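Side-chain contacts in inorganic pyrophosphatase (Shewanella sp. AS-11, PDB 6LL8), which probably catalyses the hydrolysis of inorganic diphosphate to two phosphate ions with the help of divalent metal ions such as manganese: residues Trp110-Gly115 and Ile121-Asp126; Phe206-Asn211 and Gln297-Leu302; Leu218-Ile221 and Val225-Asp228. One frame throughout, in Å; residues are numbered along the deposited sequence.

Interaction 1: residues Trp110-Gly115 and Ile121-Asp126; sequences WIRPVG and IKMMYD
A Met-aromatic contact between W110 and M124 joins an outermost strand of the parallel sheet in the DHH domain, strand 108-111, to the helix that follows it, 117-128. The side chain of M124 lies over one face of the W110 indole and crosses it obliquely. Its CG sits over the benzo ring, 3.6 Å from the centroid of the six-membered ring of W110 and 12° off the ring normal, a CH-pi contact. One bond further on, M124 SD lies 4.1 Å from the centroid of the five-membered ring of W110, also over the face. The M124 chain then bends at its last torsion (chi3 74°), which brings CE to 3.7 Å from W110 NE1. Three consecutive atoms of one thioether thus track the length of the indole from benzo ring to pyrrole nitrogen. M124 is buried, and it also packs on V93 of strand 88-94 and on L23 and L26 of helix 14-29, so the contact belongs to the layer between sheet and helices. A looser approach lies on the outer side, where R112 CG is 4.4 Å from M123 SD; both side chains were modelled in two conformations, and that touch is doubtful. Past the strand, the chain makes an inverse gamma turn centred on P113. The next residue supplies a second-shell partner of the metal site: its backbone carbonyl, V114 O, accepts a hydrogen bond from ND1 of H95, a magnesium ligand.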
ATOM      1  N   TRP A 110      15.941   1.096  -5.499  1.00  7.58           N
ATOM      2  CA  TRP A 110      15.571   2.520  -5.481  1.00  7.76           C
ATOM      3  C   TRP A 110      14.579   2.666  -4.344  1.00  7.39           C
ATOM      4  O   TRP A 110      13.377   2.534  -4.556  1.00  8.14           O
ATOM      5  CB  TRP A 110      14.976   2.940  -6.819  1.00  9.00           C
ATOM      6  CG  TRP A 110      15.897   2.961  -7.988  1.00  8.91           C
ATOM      7  CD1 TRP A 110      16.353   1.901  -8.703  1.00 10.25           C
ATOM      8  CD2 TRP A 110      16.340   4.140  -8.645  1.00  9.82           C
ATOM      9  NE1 TRP A 110      17.090   2.353  -9.746  1.00 12.29           N
ATOM     10  CE2 TRP A 110      17.087   3.709  -9.760  1.00 11.09           C
ATOM     11  CE3 TRP A 110      16.177   5.498  -8.404  1.00 11.79           C
ATOM     12  CZ2 TRP A 110      17.655   4.617 -10.649  1.00 14.29           C
ATOM     13  CZ3 TRP A 110      16.731   6.397  -9.297  1.00 15.22           C
ATOM     14  CH2 TRP A 110      17.464   5.951 -10.388  1.00 15.01           C
ATOM     15  N   ILE A 111      15.073   2.862  -3.134  1.00  7.85           N
ATOM     16  CA  ILE A 111      14.226   2.917  -1.941  1.00  7.65           C
ATOM     17  C   ILE A 111      14.455   4.284  -1.325  1.00  7.71           C
ATOM     18  O   ILE A 111      15.605   4.702  -1.119  1.00  8.16           O
ATOM     19  CB  ILE A 111      14.494   1.737  -0.985  1.00  8.67           C
ATOM     20  CG1 ILE A 111      14.218   0.403  -1.692  1.00  9.01           C
ATOM     21  CG2 ILE A 111      13.665   1.925   0.282  1.00  9.55           C
ATOM     22  CD1 ILE A 111      14.576  -0.847  -0.903  1.00 10.26           C
ATOM     23  N   ARG A 112      13.387   5.018  -1.077  1.00  8.03           N
ATOM     24  CA  ARG A 112      13.484   6.377  -0.515  0.50  8.11           C
ATOM     25  C   ARG A 112      12.364   6.541   0.488  1.00  7.89           C
ATOM     26  O   ARG A 112      11.251   6.085   0.216  1.00  8.36           O
ATOM     27  CB  ARG A 112      13.337   7.442  -1.604  0.50  8.93           C
ATOM     28  CG  ARG A 112      14.351   7.357  -2.730  0.50 10.15           C
ATOM     29  CD  ARG A 112      15.752   7.757  -2.346  0.50 11.39           C
ATOM     30  NE  ARG A 112      16.539   7.826  -3.582  0.50 12.03           N
ATOM     31  CZ  ARG A 112      17.146   6.753  -4.161  0.50 10.50           C
ATOM     32  NH1 ARG A 112      17.128   5.565  -3.590  0.50 10.77           N
ATOM     33  NH2 ARG A 112      17.752   6.873  -5.318  0.50 10.61           N
ATOM     34  N   PRO A 113      12.603   7.239   1.606  1.00  8.38           N
ATOM     35  CA  PRO A 113      11.580   7.380   2.637  1.00  8.14           C
ATOM     36  C   PRO A 113      10.631   8.533   2.307  1.00  8.43           C
ATOM     37  O   PRO A 113      10.513   9.498   3.052  1.00 10.11           O
ATOM     38  CB  PRO A 113      12.418   7.602   3.893  1.00  9.44           C
ATOM     39  CG  PRO A 113      13.588   8.370   3.381  1.00  9.54           C
ATOM     40  CD  PRO A 113      13.918   7.741   2.042  1.00  9.24           C
ATOM     41  N   VAL A 114       9.948   8.383   1.178  1.00  8.11           N
ATOM     42  CA  VAL A 114       9.041   9.382   0.629  1.00  8.57           C
ATOM     43  C   VAL A 114       7.615   8.874   0.735  1.00  7.55           C
ATOM     44  O   VAL A 114       7.314   7.774   1.221  1.00  8.27           O
ATOM     45  CB  VAL A 114       9.442   9.775  -0.794  1.00  8.79           C
ATOM     46  CG1 VAL A 114      10.816  10.454  -0.776  1.00 10.52           C
ATOM     47  CG2 VAL A 114       9.381   8.584  -1.757  1.00  9.58           C
ATOM     48  N   GLY A 115       6.698   9.684   0.249  1.00  8.00           N
ATOM     49  CA  GLY A 115       5.268   9.380   0.364  1.00  8.74           C
ATOM     50  C   GLY A 115       4.728   8.310  -0.539  1.00  8.82           C
ATOM     51  O   GLY A 115       3.672   7.790  -0.224  1.00  9.22           O
ATOM     52  N   ILE A 121       9.623   6.153  -8.744  1.00  7.64           N
ATOM     53  CA  ILE A 121       9.606   5.779 -10.165  1.00  7.72           C
ATOM     54  C   ILE A 121       9.747   7.031 -11.022  1.00  7.68           C
ATOM     55  O   ILE A 121      10.447   6.976 -12.027  1.00  8.91           O
ATOM     56  CB  ILE A 121       8.348   4.951 -10.468  1.00  7.72           C
ATOM     57  CG1 ILE A 121       8.379   3.639  -9.685  1.00  7.87           C
ATOM     58  CG2 ILE A 121       8.224   4.703 -11.954  1.00  8.82           C
ATOM     59  CD1 ILE A 121       7.082   2.855  -9.716  1.00  8.27           C
ATOM     60  N   LYS A 122       9.157   8.152 -10.645  1.00  8.00           N
ATOM     61  CA  LYS A 122       9.352   9.393 -11.429  1.00  9.01           C
ATOM     62  C   LYS A 122      10.833   9.748 -11.423  1.00  8.87           C
ATOM     63  O   LYS A 122      11.358  10.164 -12.468  1.00  9.91           O
ATOM     64  CB  LYS A 122       8.453  10.488 -10.869  1.00 10.48           C
ATOM     65  CG  LYS A 122       8.175  11.619 -11.821  1.00 15.27           C
ATOM     66  CD  LYS A 122       9.186  12.629 -11.950  1.00 16.77           C
ATOM     67  CE  LYS A 122       8.684  13.738 -12.885  1.00 17.78           C
ATOM     68  NZ  LYS A 122       9.722  14.761 -12.931  1.00 18.59           N
ATOM     69  N   MET A 123      11.505   9.600 -10.298  1.00  8.97           N
ATOM     70  CA  MET A 123      12.969   9.853 -10.238  0.50  9.56           C
ATOM     71  C   MET A 123      13.701   8.930 -11.211  1.00  9.50           C
ATOM     72  O   MET A 123      14.706   9.354 -11.798  1.00 10.42           O
ATOM     73  CB  MET A 123      13.531   9.613  -8.836  0.50 10.19           C
ATOM     74  CG  MET A 123      13.067  10.610  -7.818  0.50  9.99           C
ATOM     75  SD  MET A 123      13.587  10.008  -6.175  0.50 11.61           S
ATOM     76  CE  MET A 123      12.853  11.249  -5.114  0.50 17.86           C
ATOM     77  N   MET A 124      13.221   7.713 -11.387  1.00  8.80           N
ATOM     78  CA  MET A 124      13.848   6.800 -12.364  1.00  9.04           C
ATOM     79  C   MET A 124      13.642   7.296 -13.793  1.00  8.90           C
ATOM     80  O   MET A 124      14.595   7.296 -14.597  1.00 10.09           O
ATOM     81  CB  MET A 124      13.291   5.392 -12.170  1.00  8.88           C
ATOM     82  CG  MET A 124      13.561   4.819 -10.818  1.00  9.98           C
ATOM     83  SD  MET A 124      12.774   3.218 -10.496  1.00 11.28           S
ATOM     84  CE  MET A 124      13.794   2.160 -11.491  1.00 11.46           C
ATOM     85  N   TYR A 125      12.451   7.754 -14.132  1.00  8.85           N
ATOM     86  CA  TYR A 125      12.229   8.334 -15.462  1.00  9.59           C
ATOM     87  C   TYR A 125      13.194   9.502 -15.671  1.00 10.07           C
ATOM     88  O   TYR A 125      13.761   9.631 -16.767  1.00 11.46           O
ATOM     89  CB  TYR A 125      10.803   8.843 -15.663  1.00  9.46           C
ATOM     90  CG  TYR A 125       9.799   7.796 -16.055  1.00  8.92           C
ATOM     91  CD1 TYR A 125       9.098   7.042 -15.128  1.00  9.33           C
ATOM     92  CD2 TYR A 125       9.439   7.683 -17.383  1.00  9.73           C
ATOM     93  CE1 TYR A 125       8.138   6.130 -15.524  1.00  9.19           C
ATOM     94  CE2 TYR A 125       8.485   6.772 -17.795  1.00  9.16           C
ATOM     95  CZ  TYR A 125       7.805   5.999 -16.860  1.00  8.42           C
ATOM     96  OH  TYR A 125       6.841   5.125 -17.296  1.00  9.33           O
ATOM     97  N   ASP A 126      13.363  10.347 -14.665  1.00 10.29           N
ATOM     98  CA  ASP A 126      14.263  11.517 -14.769  1.00 11.87           C
ATOM     99  C   ASP A 126      15.690  11.031 -15.001  1.00 11.04           C
ATOM    100  O   ASP A 126      16.414  11.620 -15.835  1.00 13.29           O
ATOM    101  CB  ASP A 126      14.246  12.381 -13.511  1.00 14.80           C
ATOM    102  CG  ASP A 126      12.957  13.108 -13.205  1.00 19.69           C
ATOM    103  OD1 ASP A 126      12.156  13.274 -14.086  1.00 20.57           O
ATOM    104  OD2 ASP A 126      12.814  13.541 -12.025  1.00 24.81           O
TER

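Interaction 2: residues Phe206-Asn211 and Gln297-Leu302; sequences FNMNGN and QVVPAL
F206 and M208, on edge strand 203-208 of the mixed sheet in the DHHA2 domain, pack against V299 and L302 of helix 294-307, in a layer of helix on sheet. The tight part is buried and wholly apolar. V299 CG2 stands over one face of the F206 ring, 4.1 Å from its centroid and 26° off the normal, a CH-pi contact. The other branch, V299 CG1, stands anti to the backbone N (chi1 167°) and lies 4.1 Å from M208 CE. M208 is extended at chi2, which carries SD to the helix, within 3.9 Å of L302 CB in the conformer described. I215 of the adjacent strand 211-220 touches F206, V299 and L302 from the sheet side.

Toward solvent the two segments part. There the strand ends in a type I' turn from M208 to N211, with N209 and G210 exposed, braced by its own polar groups and by N207, while N209 ND2 bonds to F306 O further along the helix. N207 OD1 accepts from G210 N at 2.9 Å, an Asx motif. M208 O receives two donors, N211 N and N211 ND2, the latter at 3.0 Å with an N-H...O angle of 158°.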
ATOM      1  N   PHE A 206       2.628  -9.005   8.469  1.00 10.48           N
ATOM      2  CA  PHE A 206       3.989  -8.660   8.907  1.00 10.74           C
ATOM      3  C   PHE A 206       4.514  -9.784   9.770  1.00 10.73           C
ATOM      4  O   PHE A 206       3.825 -10.231  10.694  1.00 12.96           O
ATOM      5  CB  PHE A 206       3.981  -7.377   9.732  1.00 11.01           C
ATOM      6  CG  PHE A 206       3.518  -6.181   8.942  1.00 10.55           C
ATOM      7  CD1 PHE A 206       2.169  -5.879   8.844  1.00 10.67           C
ATOM      8  CD2 PHE A 206       4.421  -5.404   8.240  1.00 11.83           C
ATOM      9  CE1 PHE A 206       1.726  -4.824   8.080  1.00 11.05           C
ATOM     10  CE2 PHE A 206       3.977  -4.325   7.495  1.00 12.51           C
ATOM     11  CZ  PHE A 206       2.630  -4.044   7.396  1.00 11.20           C
ATOM     12  N   ASN A 207       5.755 -10.162   9.530  1.00 11.35           N
ATOM     13  CA  ASN A 207       6.519 -11.019  10.463  1.00 12.03           C
ATOM     14  C   ASN A 207       7.288 -10.104  11.407  1.00 12.91           C
ATOM     15  O   ASN A 207       8.247  -9.425  10.963  1.00 15.09           O
ATOM     16  CB  ASN A 207       7.457 -11.913   9.670  1.00 14.41           C
ATOM     17  CG  ASN A 207       8.255 -12.821  10.552  1.00 18.90           C
ATOM     18  OD1 ASN A 207       8.202 -12.722  11.758  1.00 21.90           O
ATOM     19  ND2 ASN A 207       9.014 -13.683   9.929  1.00 24.25           N
ATOM     20  N   MET A 208       6.844 -10.006  12.651  1.00 13.07           N
ATOM     21  CA  MET A 208       7.492  -9.141  13.663  1.00 13.82           C
ATOM     22  C   MET A 208       8.167 -10.037  14.702  1.00 15.81           C
ATOM     23  O   MET A 208       7.492 -10.569  15.564  1.00 16.56           O
ATOM     24  CB  MET A 208       6.460  -8.212  14.287  1.00 14.78           C
ATOM     25  CG  MET A 208       5.848  -7.280  13.240  1.00 14.46           C
ATOM     26  SD  MET A 208       4.866  -5.995  14.016  1.00 14.51           S
ATOM     27  CE  MET A 208       4.485  -4.963  12.610  1.00 15.28           C
ATOM     28  N   ASN A 209       9.460 -10.274  14.505  1.00 19.32           N
ATOM     29  CA  ASN A 209      10.260 -11.140  15.401  1.00 20.74           C
ATOM     30  C   ASN A 209       9.584 -12.512  15.543  1.00 18.86           C
ATOM     31  O   ASN A 209       9.528 -13.050  16.651  1.00 21.28           O
ATOM     32  CB  ASN A 209      10.494 -10.417  16.729  1.00 23.86           C
ATOM     33  CG  ASN A 209      11.628 -11.039  17.502  1.00 26.13           C
ATOM     34  OD1 ASN A 209      12.442 -11.752  16.924  1.00 32.09           O
ATOM     35  ND2 ASN A 209      11.651 -10.786  18.795  1.00 28.78           N
ATOM     36  N   GLY A 210       9.149 -13.100  14.432  1.00 16.13           N
ATOM     37  CA  GLY A 210       8.535 -14.434  14.377  1.00 18.07           C
ATOM     38  C   GLY A 210       7.086 -14.463  14.815  1.00 18.10           C
ATOM     39  O   GLY A 210       6.535 -15.535  14.882  1.00 25.72           O
ATOM     40  N   ASN A 211       6.470 -13.313  15.009  1.00 16.27           N
ATOM     41  CA  ASN A 211       5.027 -13.194  15.321  1.00 15.79           C
ATOM     42  C   ASN A 211       4.304 -12.673  14.084  1.00 15.61           C
ATOM     43  O   ASN A 211       4.714 -11.604  13.542  1.00 16.11           O
ATOM     44  CB  ASN A 211       4.832 -12.260  16.503  1.00 18.18           C
ATOM     45  CG  ASN A 211       5.562 -12.755  17.726  1.00 18.91           C
ATOM     46  OD1 ASN A 211       5.048 -13.601  18.419  1.00 23.16           O
ATOM     47  ND2 ASN A 211       6.747 -12.227  17.953  1.00 21.05           N
ATOM     48  N   GLN A 297       3.451   5.407  11.299  1.00  9.07           N
ATOM     49  CA  GLN A 297       2.847   5.667  12.614  1.00  9.26           C
ATOM     50  C   GLN A 297       2.358   4.407  13.304  1.00  9.89           C
ATOM     51  O   GLN A 297       2.028   4.482  14.482  1.00 12.46           O
ATOM     52  CB  GLN A 297       1.727   6.683  12.507  1.00  9.62           C
ATOM     53  CG  GLN A 297       2.199   8.050  11.998  1.00  9.90           C
ATOM     54  CD  GLN A 297       1.029   8.956  11.757  1.00  9.31           C
ATOM     55  OE1 GLN A 297       0.247   8.774  10.818  1.00  9.96           O
ATOM     56  NE2 GLN A 297       0.850   9.928  12.631  1.00 10.97           N
ATOM     57  N   VAL A 298       2.233   3.294  12.613  1.00  9.19           N
ATOM     58  CA  VAL A 298       1.676   2.058  13.199  1.00  8.90           C
ATOM     59  C   VAL A 298       2.759   0.997  13.298  1.00  8.81           C
ATOM     60  O   VAL A 298       2.990   0.440  14.376  1.00 10.23           O
ATOM     61  CB  VAL A 298       0.453   1.593  12.400  1.00  9.00           C
ATOM     62  CG1 VAL A 298      -0.059   0.246  12.875  1.00 10.44           C
ATOM     63  CG2 VAL A 298      -0.660   2.621  12.463  1.00 10.96           C
ATOM     64  N   VAL A 299       3.387   0.659  12.179  1.00  9.18           N
ATOM     65  CA  VAL A 299       4.340  -0.469  12.119  1.00  9.64           C
ATOM     66  C   VAL A 299       5.576  -0.250  12.983  1.00 10.13           C
ATOM     67  O   VAL A 299       5.980  -1.195  13.678  1.00 10.60           O
ATOM     68  CB  VAL A 299       4.643  -0.792  10.672  1.00  9.65           C
ATOM     69  CG1 VAL A 299       5.837  -1.708  10.497  1.00 11.10           C
ATOM     70  CG2 VAL A 299       3.421  -1.419  10.012  1.00 10.48           C
ATOM     71  N   PRO A 300       6.288   0.896  12.913  1.00 10.33           N
ATOM     72  CA  PRO A 300       7.571   0.968  13.612  1.00 11.79           C
ATOM     73  C   PRO A 300       7.478   0.656  15.102  1.00 12.13           C
ATOM     74  O   PRO A 300       8.264  -0.141  15.628  1.00 14.32           O
ATOM     75  CB  PRO A 300       8.064   2.391  13.328  1.00 12.19           C
ATOM     76  CG  PRO A 300       7.428   2.730  12.019  1.00 12.15           C
ATOM     77  CD  PRO A 300       6.051   2.102  12.098  1.00 10.61           C
ATOM     78  N   ALA A 301       6.530   1.269  15.777  1.00 12.52           N
ATOM     79  CA  ALA A 301       6.423   1.089  17.238  1.00 14.96           C
ATOM     80  C   ALA A 301       6.014  -0.343  17.548  1.00 13.31           C
ATOM     81  O   ALA A 301       6.419  -0.869  18.570  1.00 15.57           O
ATOM     82  CB  ALA A 301       5.455   2.074  17.846  1.00 18.84           C
ATOM     83  N   LEU A 302       5.173  -0.942  16.712  1.00 12.35           N
ATOM     84  CA  LEU A 302       4.774  -2.353  16.941  0.80 13.12           C
ATOM     85  C   LEU A 302       5.983  -3.257  16.757  1.00 12.71           C
ATOM     86  O   LEU A 302       6.216  -4.154  17.582  1.00 14.20           O
ATOM     87  CB  LEU A 302       3.705  -2.838  15.974  0.80 16.44           C
ATOM     88  CG  LEU A 302       2.283  -2.402  16.237  0.80 17.48           C
ATOM     89  CD1 LEU A 302       1.439  -2.790  15.047  0.80 16.97           C
ATOM     90  CD2 LEU A 302       1.723  -3.036  17.496  0.80 18.03           C
TER

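Interaction 3: residues Leu218-Ile221 and Val225-Asp228; sequences LEVI and VFDD
The CA atoms of V220 and V225 are the nearest pair across the two segments, 8.3 Å apart, where the extended chain of strand 211-220 ends and, after a short loop, returns through a 3-10 segment at 225-226. On the strand, L218 and V220 direct their side chains toward the returning segment, while E219 between them points the other way and forms a salt bridge with K187. The facing pair receives the ring of F226, whose CZ enters between them: it is 3.7 Å from L218 CB and equally 3.7 Å from V220 CG1. To one side of CZ, ring atom CE1 meets L218 CD1 at 3.9 Å; to the other, CE2 meets V220 CG1 at 3.8 Å. V220 and F226 point at each other across the contact, so that both methyl groups of the valine meet the far end of the ring, whereas L218 reaches it with CB at CZ and CD1 at CE1.

The strand, the loop and the helix that follows, 230-243, lead over to strand 248-255, the parallel neighbour of 211-220, which makes this a beta-alpha-beta crossover in the DHHA2 domain. F226 sits at the start of the connection and also touches L253 on the second strand. Its CG stands anti to its own carbonyl carbon (chi1 -65°), a rotation that sends the ring back to the sheet. With the ring gone, an alanine here would probably leave L218 and V220 without their common partner and open a gap between loop and sheet. V225 is exposed but closes over the ring from its own side of the contact: its CG2 lies over the centre of the F226 ring, 3.9 Å above the plane, and 4.3 Å from V220 CG1.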
ATOM      1  N   LEU A 218      -8.826   0.960   6.479  1.00  8.77           N
ATOM      2  CA  LEU A 218      -9.932   1.503   5.680  1.00  9.34           C
ATOM      3  C   LEU A 218      -9.918   3.013   5.847  1.00  9.71           C
ATOM      4  O   LEU A 218     -10.401   3.540   6.860  1.00 11.67           O
ATOM      5  CB  LEU A 218     -11.258   0.904   6.109  1.00 10.38           C
ATOM      6  CG  LEU A 218     -11.380  -0.582   5.839  1.00 10.96           C
ATOM      7  CD1 LEU A 218     -12.479  -1.204   6.685  1.00 13.31           C
ATOM      8  CD2 LEU A 218     -11.605  -0.851   4.357  1.00 12.76           C
ATOM      9  N   GLU A 219      -9.403   3.714   4.857  1.00  9.28           N
ATOM     10  CA  GLU A 219      -9.390   5.180   4.815  1.00  9.32           C
ATOM     11  C   GLU A 219     -10.687   5.681   4.205  1.00  9.80           C
ATOM     12  O   GLU A 219     -11.083   5.247   3.117  1.00 11.28           O
ATOM     13  CB  GLU A 219      -8.244   5.686   3.939  1.00 10.34           C
ATOM     14  CG  GLU A 219      -6.838   5.350   4.410  1.00 11.11           C
ATOM     15  CD  GLU A 219      -5.878   5.397   3.229  1.00 13.31           C
ATOM     16  OE1 GLU A 219      -6.142   4.662   2.232  1.00 15.93           O
ATOM     17  OE2 GLU A 219      -4.945   6.174   3.264  1.00 14.79           O
ATOM     18  N   VAL A 220     -11.340   6.567   4.929  1.00  9.50           N
ATOM     19  CA  VAL A 220     -12.645   7.113   4.509  1.00  9.79           C
ATOM     20  C   VAL A 220     -12.713   8.585   4.875  1.00 10.21           C
ATOM     21  O   VAL A 220     -11.910   9.076   5.673  1.00 10.80           O
ATOM     22  CB  VAL A 220     -13.804   6.335   5.163  1.00 10.81           C
ATOM     23  CG1 VAL A 220     -13.800   4.868   4.789  1.00 11.45           C
ATOM     24  CG2 VAL A 220     -13.808   6.509   6.659  1.00 11.64           C
ATOM     25  N   ILE A 221     -13.717   9.264   4.359  1.00 10.80           N
ATOM     26  CA  ILE A 221     -13.951  10.701   4.648  0.50 11.04           C
ATOM     27  C   ILE A 221     -14.676  10.906   5.977  1.00 12.29           C
ATOM     28  O   ILE A 221     -14.519  11.978   6.555  1.00 16.93           O
ATOM     29  CB  ILE A 221     -14.727  11.310   3.485  0.50 11.52           C
ATOM     30  CG1 ILE A 221     -13.811  11.425   2.269  0.50 12.63           C
ATOM     31  CG2 ILE A 221     -15.328  12.637   3.904  0.50 12.38           C
ATOM     32  CD1 ILE A 221     -14.527  11.701   0.994  0.50 13.43           C
ATOM     33  N   VAL A 225     -19.442   5.933   8.763  1.00 15.49           N
ATOM     34  CA  VAL A 225     -19.886   4.883   7.800  1.00 15.03           C
ATOM     35  C   VAL A 225     -19.684   3.505   8.429  1.00 15.34           C
ATOM     36  O   VAL A 225     -20.311   2.559   7.952  1.00 18.60           O
ATOM     37  CB  VAL A 225     -19.216   4.982   6.409  1.00 17.23           C
ATOM     38  CG1 VAL A 225     -19.613   6.266   5.687  1.00 20.48           C
ATOM     39  CG2 VAL A 225     -17.711   4.749   6.499  1.00 15.33           C
ATOM     40  N   PHE A 226     -18.844   3.376   9.438  1.00 14.67           N
ATOM     41  CA  PHE A 226     -18.581   2.059  10.058  1.00 15.92           C
ATOM     42  C   PHE A 226     -19.447   1.794  11.284  1.00 15.54           C
ATOM     43  O   PHE A 226     -19.338   0.713  11.854  1.00 18.36           O
ATOM     44  CB  PHE A 226     -17.103   1.937  10.425  1.00 18.09           C
ATOM     45  CG  PHE A 226     -16.214   1.933   9.219  1.00 17.92           C
ATOM     46  CD1 PHE A 226     -16.384   1.005   8.199  1.00 17.29           C
ATOM     47  CD2 PHE A 226     -15.280   2.935   9.058  1.00 18.28           C
ATOM     48  CE1 PHE A 226     -15.604   1.032   7.053  1.00 19.73           C
ATOM     49  CE2 PHE A 226     -14.462   2.928   7.937  1.00 18.79           C
ATOM     50  CZ  PHE A 226     -14.662   2.012   6.921  1.00 18.95           C
ATOM     51  N   ASP A 227     -20.304   2.715  11.682  1.00 16.80           N
ATOM     52  CA  ASP A 227     -21.009   2.548  12.967  1.00 19.70           C
ATOM     53  C   ASP A 227     -21.816   1.241  12.977  1.00 19.58           C
ATOM     54  O   ASP A 227     -21.697   0.466  13.965  1.00 22.54           O
ATOM     55  CB  ASP A 227     -21.903   3.745  13.250  1.00 21.78           C
ATOM     56  CG  ASP A 227     -21.161   5.019  13.634  1.00 22.74           C
ATOM     57  OD1 ASP A 227     -19.975   4.947  13.950  1.00 24.43           O
ATOM     58  OD2 ASP A 227     -21.831   6.063  13.691  1.00 28.30           O
ATOM     59  N   ASP A 228     -22.557   0.948  11.921  1.00 17.85           N
ATOM     60  CA  ASP A 228     -23.498  -0.199  11.953  1.00 20.47           C
ATOM     61  C   ASP A 228     -22.749  -1.529  11.814  1.00 20.98           C
ATOM     62  O   ASP A 228     -23.228  -2.538  12.347  1.00 24.24           O
ATOM     63  CB  ASP A 228     -24.579  -0.088  10.879  1.00 25.17           C
ATOM     64  CG  ASP A 228     -25.558   1.054  11.106  1.00 27.95           C
ATOM     65  OD1 ASP A 228     -25.610   1.599  12.236  1.00 28.62           O
ATOM     66  OD2 ASP A 228     -26.271   1.400  10.146  1.00 38.47           O
TER

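Overall arrangement
Interaction 1 belongs to the DHH domain and interactions 2 and 3 to the DHHA2 domain, with residues of both lining the pocket of the bound imidodiphosphate. Interactions 1 and 3 lie on opposite sides of the chain's centre, their centres 32 Å apart. Interactions 2 and 3 share one sheet, through its neighbouring strands 203-208 and 211-220, yet their centres are 24 Å apart. Interaction 2 is nearest the ligand: the F206 side chain comes within about 5 Å of it, and its strand and helix also carry the ligand-pocket residues K204, R294 and K295. The side chains of R112 and L218 stay about 12 Å and 11 Å from the ligand, but that of L218 is about 7 Å from a bound magnesium ion.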